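PDB 7BUG: terminal oxygenase component of carbazole from Janthinobacterium sp., which catalyses the angular dioxygenation of carbazole at C-9a and C-1, giving an unstable cis-hydrodiol that turns spontaneously into 2'-aminobiphenyl-2,3-diol. Local coordinates for residues Asp180-Lys188 and Leu198-Pro206; Val222-Leu230 and Asn260-Gly268. All coordinates share one frame; numbering follows the deposited sequence.

Contact 1 joins the iron-binding segment 180-188 to the chain at 198-206; contact 2 pairs segments 222-230 and 260-268 through strands 226-229 and 261-265, in the antiparallel sheet of the same catalytic domain. Together they are a worked example of the first shell round a metal and the shells beyond it. Their centres lie about 19 Å apart, yet they meet directly where P181 CG packs 3.4 Å from D229 OD2. On the contact 2 side, the I262 side chain comes to about 7 Å from that of H183 and about 10 Å from that of H187, and each of the side chains of I262 and I184 has a bound di(hydroxyethyl)ether about 4 Å away.

Contact 1: residues Asp180-Lys188 and Leu198-Pro206; sequences DPSHIYIHK and LALPLGFAP. With FE2 (Fe (II) ion), chain E.
I184 reaches across to P201, L202 and F204, while H183, just before it, and H187, three residues on, bind the iron. Its CG1 sits between the backbone N and the carbonyl carbon (chi1 59°), and from there the extended branch ends with CD1 3.2 Å from P201 O. The same methyl approaches F204 CE1 at 4.1 Å and the proline ring at a similar range. No direct hydrogen bond joins the segments; instead one water donates to both I184 O and P201 O, and a second connects S182 OG with F204 O. S182 OG is also hydrogen-bonded to S358.

At the other end of the 3-10 segment, L200 CD2 packs 3.8 Å from H187 CB, behind the metal ligand. L202 CD2 meets Y185 CD1 obliquely, and K188 CD lies over one face of the Y185 ring, offset toward its rim. The polar ends of Y185 and K188 continue to E81 of the second subunit, by a hydrogen bond and a salt bridge respectively.

Iron(II) is bound by H183 NE2 at 2.0 Å and H187 NE2 at 2.1 Å. The H183 ring is held in orientation by its ND1, which donates to D180 O at 2.8 Å in a nearly straight bond (177°), within the ring plane and on a carbonyl lone pair. H187 has I186 CG1 over the centre of one ring face, and its ring also stacks with F329. D180 OD2 bonds to H93 of the second subunit, a Rieske-cluster ligand, consistent with an electron path between subunits. With D333, the histidines form the facial triad of two histidines and one carboxylate characteristic of Rieske non-haem oxygenases.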
loop_
_atom_site.group_PDB
_atom_site.type_symbol
_atom_site.label_atom_id
_atom_site.label_comp_id
_atom_site.label_asym_id
_atom_site.label_seq_id
_atom_site.Cartn_x
_atom_site.Cartn_y
_atom_site.Cartn_z
ATOM N N ASP A 180 19.348 21.330 -13.619
ATOM C CA ASP A 180 20.178 20.422 -14.446
ATOM C C ASP A 180 20.453 21.056 -15.816
ATOM O O ASP A 180 19.505 21.340 -16.560
ATOM C CB ASP A 180 19.338 19.162 -14.561
ATOM C CG ASP A 180 19.962 18.054 -15.346
ATOM O OD1 ASP A 180 20.817 18.360 -16.235
ATOM O OD2 ASP A 180 19.529 16.912 -15.090
ATOM N N PRO A 181 21.705 21.404 -16.172
ATOM C CA PRO A 181 21.908 22.127 -17.420
ATOM C C PRO A 181 21.532 21.321 -18.680
ATOM O O PRO A 181 21.104 21.886 -19.686
ATOM C CB PRO A 181 23.415 22.486 -17.410
ATOM C CG PRO A 181 23.872 22.251 -15.970
ATOM C CD PRO A 181 22.938 21.199 -15.395
ATOM N N SER A 182 21.701 20.002 -18.651
ATOM C CA SER A 182 21.473 19.165 -19.873
ATOM C C SER A 182 20.025 18.676 -20.024
ATOM O O SER A 182 19.658 18.185 -21.122
ATOM C CB SER A 182 22.417 18.043 -19.894
ATOM O OG SER A 182 23.715 18.555 -20.112
ATOM N N HIS A 183 19.158 18.850 -19.020
ATOM C CA HIS A 183 17.778 18.342 -19.052
ATOM C C HIS A 183 16.992 19.085 -20.118
ATOM O O HIS A 183 15.912 18.627 -20.456
ATOM C CB HIS A 183 17.083 18.429 -17.664
ATOM C CG HIS A 183 16.263 19.645 -17.466
ATOM N ND1 HIS A 183 16.818 20.834 -17.084
ATOM C CD2 HIS A 183 14.956 19.888 -17.677
ATOM C CE1 HIS A 183 15.882 21.748 -17.027
ATOM N NE2 HIS A 183 14.702 21.208 -17.376
ATOM N N ILE A 184 17.456 20.255 -20.596
ATOM C CA ILE A 184 16.687 21.084 -21.557
ATOM C C ILE A 184 16.430 20.340 -22.879
ATOM O O ILE A 184 15.505 20.741 -23.568
ATOM C CB ILE A 184 17.422 22.398 -21.832
ATOM C CG1 ILE A 184 18.821 22.167 -22.393
ATOM C CG2 ILE A 184 17.409 23.240 -20.557
ATOM C CD1 ILE A 184 19.466 23.423 -22.935
ATOM N N TYR A 185 17.105 19.230 -23.082
ATOM C CA TYR A 185 16.770 18.249 -24.153
ATOM C C TYR A 185 15.278 17.909 -24.126
ATOM O O TYR A 185 14.637 17.814 -25.187
ATOM C CB TYR A 185 17.670 17.027 -24.022
ATOM C CG TYR A 185 17.488 16.029 -25.131
ATOM C CD1 TYR A 185 18.027 16.276 -26.389
ATOM C CD2 TYR A 185 16.717 14.893 -24.945
ATOM C CE1 TYR A 185 17.807 15.391 -27.428
ATOM C CE2 TYR A 185 16.471 14.012 -25.981
ATOM C CZ TYR A 185 17.029 14.263 -27.222
ATOM O OH TYR A 185 16.810 13.400 -28.272
ATOM N N ILE A 186 14.670 17.750 -22.933
ATOM C CA ILE A 186 13.237 17.377 -22.851
ATOM C C ILE A 186 12.318 18.481 -23.368
ATOM O O ILE A 186 11.149 18.187 -23.574
ATOM C CB ILE A 186 12.850 16.938 -21.419
ATOM C CG1 ILE A 186 12.618 18.125 -20.472
ATOM C CG2 ILE A 186 13.890 15.986 -20.882
ATOM C CD1 ILE A 186 12.100 17.724 -19.104
ATOM N N HIS A 187 12.798 19.730 -23.466
ATOM C CA HIS A 187 11.973 20.904 -23.810
ATOM C C HIS A 187 12.057 21.225 -25.322
ATOM O O HIS A 187 11.417 22.178 -25.732
ATOM C CB HIS A 187 12.419 22.093 -22.971
ATOM C CG HIS A 187 12.215 21.895 -21.502
ATOM N ND1 HIS A 187 10.976 21.704 -20.968
ATOM C CD2 HIS A 187 13.063 21.982 -20.459
ATOM C CE1 HIS A 187 11.062 21.624 -19.649
ATOM N NE2 HIS A 187 12.316 21.778 -19.333
ATOM N N LYS A 188 12.755 20.387 -26.080
ATOM C CA LYS A 188 13.092 20.672 -27.511
ATOM C C LYS A 188 11.811 20.780 -28.350
ATOM O O LYS A 188 11.826 21.540 -29.317
ATOM C CB LYS A 188 14.087 19.640 -28.039
ATOM C CG LYS A 188 13.559 18.217 -28.179
ATOM C CD LYS A 188 14.670 17.223 -28.381
ATOM C CE LYS A 188 14.168 15.801 -28.530
ATOM N NZ LYS A 188 13.623 15.268 -27.243
ATOM N N LEU A 198 12.329 30.971 -29.052
ATOM C CA LEU A 198 13.514 30.918 -28.156
ATOM C C LEU A 198 14.696 30.245 -28.852
ATOM O O LEU A 198 14.509 29.215 -29.503
ATOM C CB LEU A 198 13.160 30.141 -26.884
ATOM C CG LEU A 198 11.960 30.653 -26.096
ATOM C CD1 LEU A 198 11.747 29.829 -24.826
ATOM C CD2 LEU A 198 12.150 32.120 -25.730
ATOM N N ALA A 199 15.891 30.768 -28.654
ATOM C CA ALA A 199 17.136 29.994 -28.808
ATOM C C ALA A 199 17.124 28.942 -27.699
ATOM O O ALA A 199 17.137 29.306 -26.508
ATOM C CB ALA A 199 18.347 30.873 -28.697
ATOM N N LEU A 200 17.009 27.672 -28.039
ATOM C CA LEU A 200 17.160 26.624 -26.998
ATOM C C LEU A 200 18.050 25.554 -27.589
ATOM O O LEU A 200 17.618 24.841 -28.494
ATOM C CB LEU A 200 15.792 26.058 -26.614
ATOM C CG LEU A 200 15.809 25.157 -25.376
ATOM C CD1 LEU A 200 15.928 26.012 -24.111
ATOM C CD2 LEU A 200 14.576 24.256 -25.312
ATOM N N PRO A 201 19.297 25.417 -27.110
ATOM C CA PRO A 201 20.144 24.310 -27.538
ATOM C C PRO A 201 19.668 22.990 -26.910
ATOM O O PRO A 201 18.839 23.041 -26.015
ATOM C CB PRO A 201 21.532 24.603 -26.973
ATOM C CG PRO A 201 21.331 25.691 -25.923
ATOM C CD PRO A 201 19.959 26.297 -26.135
ATOM N N LEU A 202 20.129 21.870 -27.463
ATOM C CA LEU A 202 19.903 20.514 -26.909
ATOM C C LEU A 202 20.667 20.381 -25.600
ATOM O O LEU A 202 20.212 19.592 -24.736
ATOM C CB LEU A 202 20.388 19.457 -27.903
ATOM C CG LEU A 202 19.688 19.493 -29.256
ATOM C CD1 LEU A 202 20.218 18.379 -30.126
ATOM C CD2 LEU A 202 18.171 19.429 -29.120
ATOM N N GLY A 203 21.805 21.065 -25.498
ATOM C CA GLY A 203 22.734 21.010 -24.360
ATOM C C GLY A 203 23.961 21.866 -24.615
ATOM O O GLY A 203 23.866 22.746 -25.479
ATOM N N PHE A 204 25.067 21.552 -23.939
ATOM C CA PHE A 204 26.326 22.333 -23.928
ATOM C C PHE A 204 27.501 21.377 -23.855
ATOM O O PHE A 204 27.501 20.493 -23.000
ATOM C CB PHE A 204 26.425 23.253 -22.709
ATOM C CG PHE A 204 25.357 24.303 -22.670
ATOM C CD1 PHE A 204 24.149 24.046 -22.048
ATOM C CD2 PHE A 204 25.549 25.524 -23.287
ATOM C CE1 PHE A 204 23.147 25.003 -22.046
ATOM C CE2 PHE A 204 24.543 26.479 -23.290
ATOM C CZ PHE A 204 23.343 26.209 -22.677
ATOM N N ALA A 205 28.508 21.581 -24.706
ATOM C CA ALA A 205 29.844 20.983 -24.479
ATOM C C ALA A 205 30.557 21.917 -23.508
ATOM O O ALA A 205 30.750 23.088 -23.840
ATOM C CB ALA A 205 30.597 20.822 -25.784
ATOM N N PRO A 206 30.884 21.464 -22.278
ATOM C CA PRO A 206 31.485 22.326 -21.260
ATOM C C PRO A 206 32.890 22.813 -21.634
ATOM O O PRO A 206 33.641 22.011 -22.156
ATOM C CB PRO A 206 31.644 21.431 -20.015
ATOM C CG PRO A 206 30.820 20.188 -20.306
ATOM C CD PRO A 206 30.750 20.080 -21.806
HETATM FE FE FE2 E . 12.875 21.986 -17.301
HETATM O O HOH W 1 26.310 19.113 -21.253
HETATM O O HOH W 2 16.413 21.433 -26.136
HETATM O O HOH W 3 13.228 23.758 -17.160
HETATM O O HOH W 4 13.292 22.383 -15.181
#

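Contact 2: residues Val222-Leu230 and Asn260-Gly268; sequences VGRKGVYDL and NDISIWLPG
Strands 226-229 and 261-265 run antiparallel, their axes 4.6 Å apart at the closest, with V227 and I264 forming a hydrogen-bonded pair in which each N donates to the other's O at 2.9 Å. D229 N to I262 O and L266 N to K225 O extend the pairing at its two ends.

G226, Y228, S263 and W265 occupy one face of the sheet. The indole lies directly against the glycine backbone, setting G226 CA 3.5 Å from W265 CE3, above one ring face near the rim. Y228 turns one ring face to S263 CB, a CH-pi contact 3.7 Å from the ring centroid. Its hydroxyl comes to the indole edge, with OH 3.5 Å from W265 CZ2, and the two ring planes are almost perpendicular (89°). S263 OG, placed between its backbone N and carbonyl carbon (chi1 52°), accepts a hydrogen bond from W265 NE1 at 2.8 Å, tilted out of the indole plane. R224 CB packs obliquely against the same indole.

On the reverse face, V227 CB meets I264 CG2 at 4.1 Å, and V227 continues onto A364 and L368 of helix 360-372. The pair lies toward one side of the sheet: the outermost strand 214-217 flanks 226-229, its V217 touching both Y228 and W265, and strand 269-273 flanks 261-265.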
loop_
_atom_site.group_PDB
_atom_site.type_symbol
_atom_site.label_atom_id
_atom_site.label_comp_id
_atom_site.label_asym_id
_atom_site.label_seq_id
_atom_site.Cartn_x
_atom_site.Cartn_y
_atom_site.Cartn_z
ATOM N N VAL A 222 22.670 39.055 3.263
ATOM C CA VAL A 222 21.432 38.720 4.018
ATOM C C VAL A 222 21.445 37.215 4.317
ATOM O O VAL A 222 20.464 36.754 4.893
ATOM C CB VAL A 222 20.152 39.196 3.292
ATOM C CG1 VAL A 222 20.328 40.611 2.748
ATOM C CG2 VAL A 222 19.699 38.277 2.164
ATOM N N GLY A 223 22.541 36.504 4.004
ATOM C CA GLY A 223 22.741 35.104 4.402
ATOM C C GLY A 223 22.227 34.124 3.346
ATOM O O GLY A 223 22.230 32.894 3.632
ATOM N N ARG A 224 21.860 34.615 2.174
ATOM C CA ARG A 224 21.378 33.730 1.068
ATOM C C ARG A 224 22.480 32.749 0.683
ATOM O O ARG A 224 23.693 33.096 0.750
ATOM C CB ARG A 224 21.078 34.465 -0.238
ATOM C CG ARG A 224 19.884 35.381 -0.234
ATOM C CD ARG A 224 19.678 35.804 -1.673
ATOM N NE ARG A 224 18.555 36.654 -1.534
ATOM C CZ ARG A 224 18.590 37.963 -1.523
ATOM N NH1 ARG A 224 17.466 38.631 -1.377
ATOM N NH2 ARG A 224 19.739 38.613 -1.665
ATOM N N LYS A 225 22.114 31.528 0.309
ATOM C CA LYS A 225 23.115 30.510 -0.063
ATOM C C LYS A 225 22.657 29.916 -1.395
ATOM O O LYS A 225 21.532 29.405 -1.451
ATOM C CB LYS A 225 23.262 29.435 1.012
ATOM C CG LYS A 225 23.636 29.946 2.406
ATOM C CD LYS A 225 25.098 30.343 2.499
ATOM C CE LYS A 225 25.493 30.681 3.908
ATOM N NZ LYS A 225 25.182 32.084 4.158
ATOM N N GLY A 226 23.489 29.998 -2.429
ATOM C CA GLY A 226 23.080 29.417 -3.715
ATOM C C GLY A 226 24.236 29.110 -4.635
ATOM O O GLY A 226 25.417 29.251 -4.268
ATOM N N VAL A 227 23.891 28.636 -5.814
ATOM C CA VAL A 227 24.862 28.229 -6.870
ATOM C C VAL A 227 24.356 28.778 -8.192
ATOM O O VAL A 227 23.196 28.555 -8.526
ATOM C CB VAL A 227 25.069 26.698 -6.949
ATOM C CG1 VAL A 227 26.190 26.358 -7.924
ATOM C CG2 VAL A 227 25.366 26.108 -5.598
ATOM N N TYR A 228 25.221 29.447 -8.946
ATOM C CA TYR A 228 24.948 29.811 -10.352
ATOM C C TYR A 228 25.550 28.729 -11.242
ATOM O O TYR A 228 26.663 28.261 -10.965
ATOM C CB TYR A 228 25.548 31.173 -10.725
ATOM C CG TYR A 228 24.815 32.355 -10.148
ATOM C CD1 TYR A 228 25.019 32.762 -8.840
ATOM C CD2 TYR A 228 23.847 33.007 -10.882
ATOM C CE1 TYR A 228 24.324 33.843 -8.306
ATOM C CE2 TYR A 228 23.135 34.076 -10.366
ATOM C CZ TYR A 228 23.353 34.479 -9.060
ATOM O OH TYR A 228 22.610 35.519 -8.565
ATOM N N ASP A 229 24.781 28.380 -12.277
ATOM C CA ASP A 229 25.154 27.466 -13.390
ATOM C C ASP A 229 25.859 28.329 -14.441
ATOM O O ASP A 229 25.195 29.119 -15.101
ATOM C CB ASP A 229 23.907 26.762 -13.950
ATOM C CG ASP A 229 24.163 25.980 -15.242
ATOM O OD1 ASP A 229 25.348 25.808 -15.591
ATOM O OD2 ASP A 229 23.163 25.619 -15.925
ATOM N N LEU A 230 27.163 28.163 -14.573
ATOM C CA LEU A 230 27.989 28.934 -15.528
ATOM C C LEU A 230 28.393 28.047 -16.704
ATOM O O LEU A 230 29.365 28.431 -17.376
ATOM C CB LEU A 230 29.239 29.448 -14.815
ATOM C CG LEU A 230 28.982 30.303 -13.581
ATOM C CD1 LEU A 230 30.303 30.863 -13.084
ATOM C CD2 LEU A 230 27.987 31.402 -13.863
ATOM N N ASN A 260 20.132 33.401 -19.395
ATOM C CA ASN A 260 21.561 33.777 -19.237
ATOM C C ASN A 260 22.020 33.516 -17.804
ATOM O O ASN A 260 23.163 33.139 -17.638
ATOM C CB ASN A 260 21.798 35.256 -19.515
ATOM C CG ASN A 260 21.313 35.631 -20.893
ATOM O OD1 ASN A 260 20.116 35.650 -21.133
ATOM N ND2 ASN A 260 22.233 35.866 -21.810
ATOM N N ASP A 261 21.174 33.782 -16.808
ATOM C CA ASP A 261 21.522 33.595 -15.371
ATOM C C ASP A 261 20.578 32.543 -14.778
ATOM O O ASP A 261 19.360 32.759 -14.823
ATOM C CB ASP A 261 21.427 34.884 -14.546
ATOM C CG ASP A 261 22.303 36.007 -15.059
ATOM O OD1 ASP A 261 23.475 35.734 -15.382
ATOM O OD2 ASP A 261 21.807 37.160 -15.111
ATOM N N ILE A 262 21.148 31.439 -14.322
ATOM C CA ILE A 262 20.371 30.316 -13.736
ATOM C C ILE A 262 20.994 30.059 -12.374
ATOM O O ILE A 262 22.198 29.785 -12.319
ATOM C CB ILE A 262 20.437 29.038 -14.575
ATOM C CG1 ILE A 262 19.822 29.275 -15.950
ATOM C CG2 ILE A 262 19.740 27.898 -13.816
ATOM C CD1 ILE A 262 19.872 28.075 -16.864
ATOM N N SER A 263 20.204 30.082 -11.314
ATOM C CA SER A 263 20.767 29.851 -9.971
ATOM C C SER A 263 19.756 29.081 -9.126
ATOM O O SER A 263 18.535 29.208 -9.362
ATOM C CB SER A 263 21.164 31.164 -9.309
ATOM O OG SER A 263 20.092 32.086 -9.340
ATOM N N ILE A 264 20.298 28.270 -8.232
ATOM C CA ILE A 264 19.484 27.533 -7.252
ATOM C C ILE A 264 19.880 28.028 -5.860
ATOM O O ILE A 264 21.076 28.249 -5.589
ATOM C CB ILE A 264 19.655 26.016 -7.422
ATOM C CG1 ILE A 264 18.638 25.260 -6.565
ATOM C CG2 ILE A 264 21.102 25.595 -7.109
ATOM C CD1 ILE A 264 17.193 25.327 -7.063
ATOM N N TRP A 265 18.897 28.176 -4.993
ATOM C CA TRP A 265 19.095 28.760 -3.634
ATOM C C TRP A 265 18.487 27.828 -2.602
ATOM O O TRP A 265 17.373 27.323 -2.847
ATOM C CB TRP A 265 18.421 30.135 -3.595
ATOM C CG TRP A 265 18.959 31.044 -4.654
ATOM C CD1 TRP A 265 18.551 31.127 -5.949
ATOM C CD2 TRP A 265 20.110 31.906 -4.540
ATOM N NE1 TRP A 265 19.327 32.016 -6.653
ATOM C CE2 TRP A 265 20.298 32.504 -5.808
ATOM C CE3 TRP A 265 20.987 32.226 -3.488
ATOM C CZ2 TRP A 265 21.329 33.413 -6.055
ATOM C CZ3 TRP A 265 22.019 33.097 -3.750
ATOM C CH2 TRP A 265 22.178 33.683 -5.007
ATOM N N LEU A 266 19.132 27.701 -1.443
ATOM C CA LEU A 266 18.429 27.154 -0.261
ATOM C C LEU A 266 17.217 28.026 0.037
ATOM O O LEU A 266 17.293 29.250 -0.011
ATOM C CB LEU A 266 19.365 27.031 0.940
ATOM C CG LEU A 266 20.303 25.827 0.919
ATOM C CD1 LEU A 266 21.412 26.048 1.944
ATOM C CD2 LEU A 266 19.565 24.529 1.234
ATOM N N PRO A 267 16.090 27.423 0.479
ATOM C CA PRO A 267 15.995 25.974 0.729
ATOM C C PRO A 267 15.668 25.053 -0.469
ATOM O O PRO A 267 15.597 23.832 -0.300
ATOM C CB PRO A 267 14.807 25.883 1.708
ATOM C CG PRO A 267 13.905 27.035 1.242
ATOM C CD PRO A 267 14.871 28.135 0.888
ATOM N N GLY A 268 15.473 25.626 -1.635
ATOM C CA GLY A 268 15.170 24.850 -2.850
ATOM C C GLY A 268 14.323 25.678 -3.793
ATOM O O GLY A 268 13.118 25.378 -4.031
HETATM O O HOH W 5 19.304 30.857 0.663
HETATM O O HOH W 6 24.049 31.436 -14.528
#